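PDB 3QC0: sugar isomerase from Sinorhizobium meliloti, which probably isomerises a sugar at a zinc ion bound in a TIM barrel. Local coordinates for residues 140-145 / 202-207. Residues are numbered along the deposited sequence; the frame is centred on the assembly and turned at random.
Sequences AIEPLH and AHHICD
The carboxylate of E142 overlaps the imidazole of H204 inside the barrel, its OE2 coming obliquely to the ring near ND1 and CE1. OE2 stops 3.1 Å from H204 ND1 and 3.4 Å from H204 CE1, while the carboxyl carbon CD of E142 keeps 4.1 Å from ND1 of H204. The ND1 approach is no hydrogen bond: both atoms are ligands of the same zinc ion, which draws them together. Carboxylate and ring planes are turned 75° from each other, so the groups do not lie flat against one another.

E142 reaches the metal at full stretch: CG lies anti to the backbone N (chi1 -167°) and the chain stays extended beyond CG, carrying OE2 into the barrel. H204 arrives from strand 200-205, one strand removed, with CG anti to the carbonyl carbon and beside the backbone N (chi1 -51°), ND1 presented to the zinc. OE2 of E142 binds the metal; OE1 lies close to an unidentified small molecule, so this part of the pocket can be occupied. D177 and E248 supply the remaining protein ligands. Three carboxylates and one imidazole thus surround the ion, whose charge probably offsets the repulsion among the acids. Without the imidazole, as with an alanine here, the zinc is likely to lose the only nitrogen among its four protein ligands, and OE2 of E142 the ring beside it.

Strands 139-141 and 200-205 are not sheet neighbours; strand 172-177 runs between them, and the metal joins their C-terminal ends. Such a zinc site at the C-terminal mouth of an eight-stranded parallel barrel is characteristic of the xylose isomerase-like TIM-barrel fold.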
loop_
_atom_site.group_PDB
_atom_site.type_symbol
_atom_site.label_atom_id
_atom_site.label_comp_id
_atom_site.label_asym_id
_atom_site.label_seq_id
_atom_site.Cartn_x
_atom_site.Cartn_y
_atom_site.Cartn_z
ATOM N N ALA A 140 -0.373 -19.704 8.458
ATOM C CA ALA A 140 -0.512 -18.975 7.199
ATOM C C ALA A 140 -0.167 -17.522 7.421
ATOM O O ALA A 140 -0.974 -16.767 7.969
ATOM C CB ALA A 140 -1.957 -19.106 6.643
ATOM N N ILE A 141 1.027 -17.124 6.991
ATOM C CA ILE A 141 1.402 -15.705 6.990
ATOM C C ILE A 141 0.550 -15.009 5.947
ATOM O O ILE A 141 0.573 -15.373 4.754
ATOM C CB ILE A 141 2.892 -15.520 6.639
ATOM C CG1 ILE A 141 3.822 -16.276 7.596
ATOM C CG2 ILE A 141 3.250 -14.005 6.574
ATOM C CD1 ILE A 141 5.308 -16.251 7.182
ATOM N N GLU A 142 -0.174 -13.997 6.395
ATOM C CA GLU A 142 -1.021 -13.198 5.491
ATOM C C GLU A 142 -0.291 -11.877 5.221
ATOM O O GLU A 142 -0.241 -11.017 6.082
ATOM C CB GLU A 142 -2.395 -12.936 6.102
ATOM C CG GLU A 142 -3.383 -12.391 5.075
ATOM C CD GLU A 142 -4.710 -11.984 5.657
ATOM O OE1 GLU A 142 -4.751 -11.708 6.857
ATOM O OE2 GLU A 142 -5.681 -11.950 4.882
ATOM N N PRO A 143 0.351 -11.747 4.048
ATOM C CA PRO A 143 0.844 -10.372 3.755
ATOM C C PRO A 143 -0.354 -9.428 3.732
ATOM O O PRO A 143 -1.400 -9.770 3.161
ATOM C CB PRO A 143 1.516 -10.513 2.384
ATOM C CG PRO A 143 0.895 -11.737 1.771
ATOM C CD PRO A 143 0.594 -12.671 2.940
ATOM N N LEU A 144 -0.182 -8.259 4.337
ATOM C CA LEU A 144 -1.237 -7.275 4.473
ATOM C C LEU A 144 -0.905 -6.082 3.588
ATOM O O LEU A 144 0.254 -5.787 3.303
ATOM C CB LEU A 144 -1.430 -6.803 5.915
ATOM C CG LEU A 144 -2.732 -7.285 6.583
ATOM C CD1 LEU A 144 -2.776 -8.817 6.776
ATOM C CD2 LEU A 144 -2.964 -6.491 7.867
ATOM N N HIS A 145 -1.965 -5.392 3.165
ATOM C CA HIS A 145 -1.803 -4.237 2.334
ATOM C C HIS A 145 -0.763 -3.317 2.971
ATOM O O HIS A 145 -0.796 -3.080 4.172
ATOM C CB HIS A 145 -3.105 -3.467 2.199
ATOM C CG HIS A 145 -3.112 -2.546 1.040
ATOM N ND1 HIS A 145 -2.448 -1.331 1.054
ATOM C CD2 HIS A 145 -3.712 -2.656 -0.173
ATOM C CE1 HIS A 145 -2.662 -0.726 -0.119
ATOM N NE2 HIS A 145 -3.373 -1.531 -0.897
ATOM N N ALA A 202 -4.414 -20.518 1.808
ATOM C CA ALA A 202 -5.729 -19.913 1.791
ATOM C C ALA A 202 -5.769 -18.860 0.715
ATOM O O ALA A 202 -4.716 -18.308 0.346
ATOM C CB ALA A 202 -6.084 -19.294 3.161
ATOM N N HIS A 203 -6.986 -18.577 0.273
ATOM C CA HIS A 203 -7.279 -17.566 -0.753
ATOM C C HIS A 203 -8.492 -16.800 -0.301
ATOM O O HIS A 203 -9.590 -17.388 -0.176
ATOM C CB HIS A 203 -7.530 -18.266 -2.090
ATOM C CG HIS A 203 -7.908 -17.353 -3.208
ATOM N ND1 HIS A 203 -8.488 -17.808 -4.369
ATOM C CD2 HIS A 203 -7.763 -16.002 -3.361
ATOM C CE1 HIS A 203 -8.672 -16.789 -5.194
ATOM N NE2 HIS A 203 -8.288 -15.679 -4.591
ATOM N N HIS A 204 -8.305 -15.516 0.016
ATOM C CA HIS A 204 -9.390 -14.673 0.479
ATOM C C HIS A 204 -9.824 -13.751 -0.643
ATOM O O HIS A 204 -8.972 -13.150 -1.341
ATOM C CB HIS A 204 -9.022 -13.815 1.696
ATOM C CG HIS A 204 -8.416 -14.571 2.825
ATOM N ND1 HIS A 204 -7.836 -13.957 3.913
ATOM C CD2 HIS A 204 -8.321 -15.909 3.043
ATOM C CE1 HIS A 204 -7.397 -14.898 4.747
ATOM N NE2 HIS A 204 -7.696 -16.084 4.247
ATOM N N ILE A 205 -11.141 -13.600 -0.769
ATOM C CA ILE A 205 -11.741 -12.788 -1.818
ATOM C C ILE A 205 -12.662 -11.694 -1.290
ATOM O O ILE A 205 -13.206 -11.786 -0.204
ATOM C CB ILE A 205 -12.475 -13.643 -2.871
ATOM C CG1 ILE A 205 -13.559 -14.500 -2.213
ATOM C CG2 ILE A 205 -11.461 -14.481 -3.668
ATOM C CD1 ILE A 205 -14.504 -15.182 -3.281
ATOM N N CYS A 206 -12.772 -10.650 -2.119
ATOM C CA CYS A 206 -13.462 -9.382 -1.837
ATOM C C CYS A 206 -13.038 -8.497 -3.020
ATOM O O CYS A 206 -12.571 -9.014 -4.028
ATOM C CB CYS A 206 -13.076 -8.775 -0.485
ATOM S SG CYS A 206 -11.323 -8.453 -0.334
ATOM N N ASP A 207 -13.247 -7.198 -2.908
ATOM C CA ASP A 207 -12.860 -6.325 -3.988
ATOM C C ASP A 207 -12.328 -4.991 -3.482
ATOM O O ASP A 207 -12.578 -4.607 -2.326
ATOM C CB ASP A 207 -14.043 -6.092 -4.962
ATOM C CG ASP A 207 -13.615 -6.095 -6.437
ATOM O OD1 ASP A 207 -12.427 -5.743 -6.738
ATOM O OD2 ASP A 207 -14.469 -6.415 -7.319
#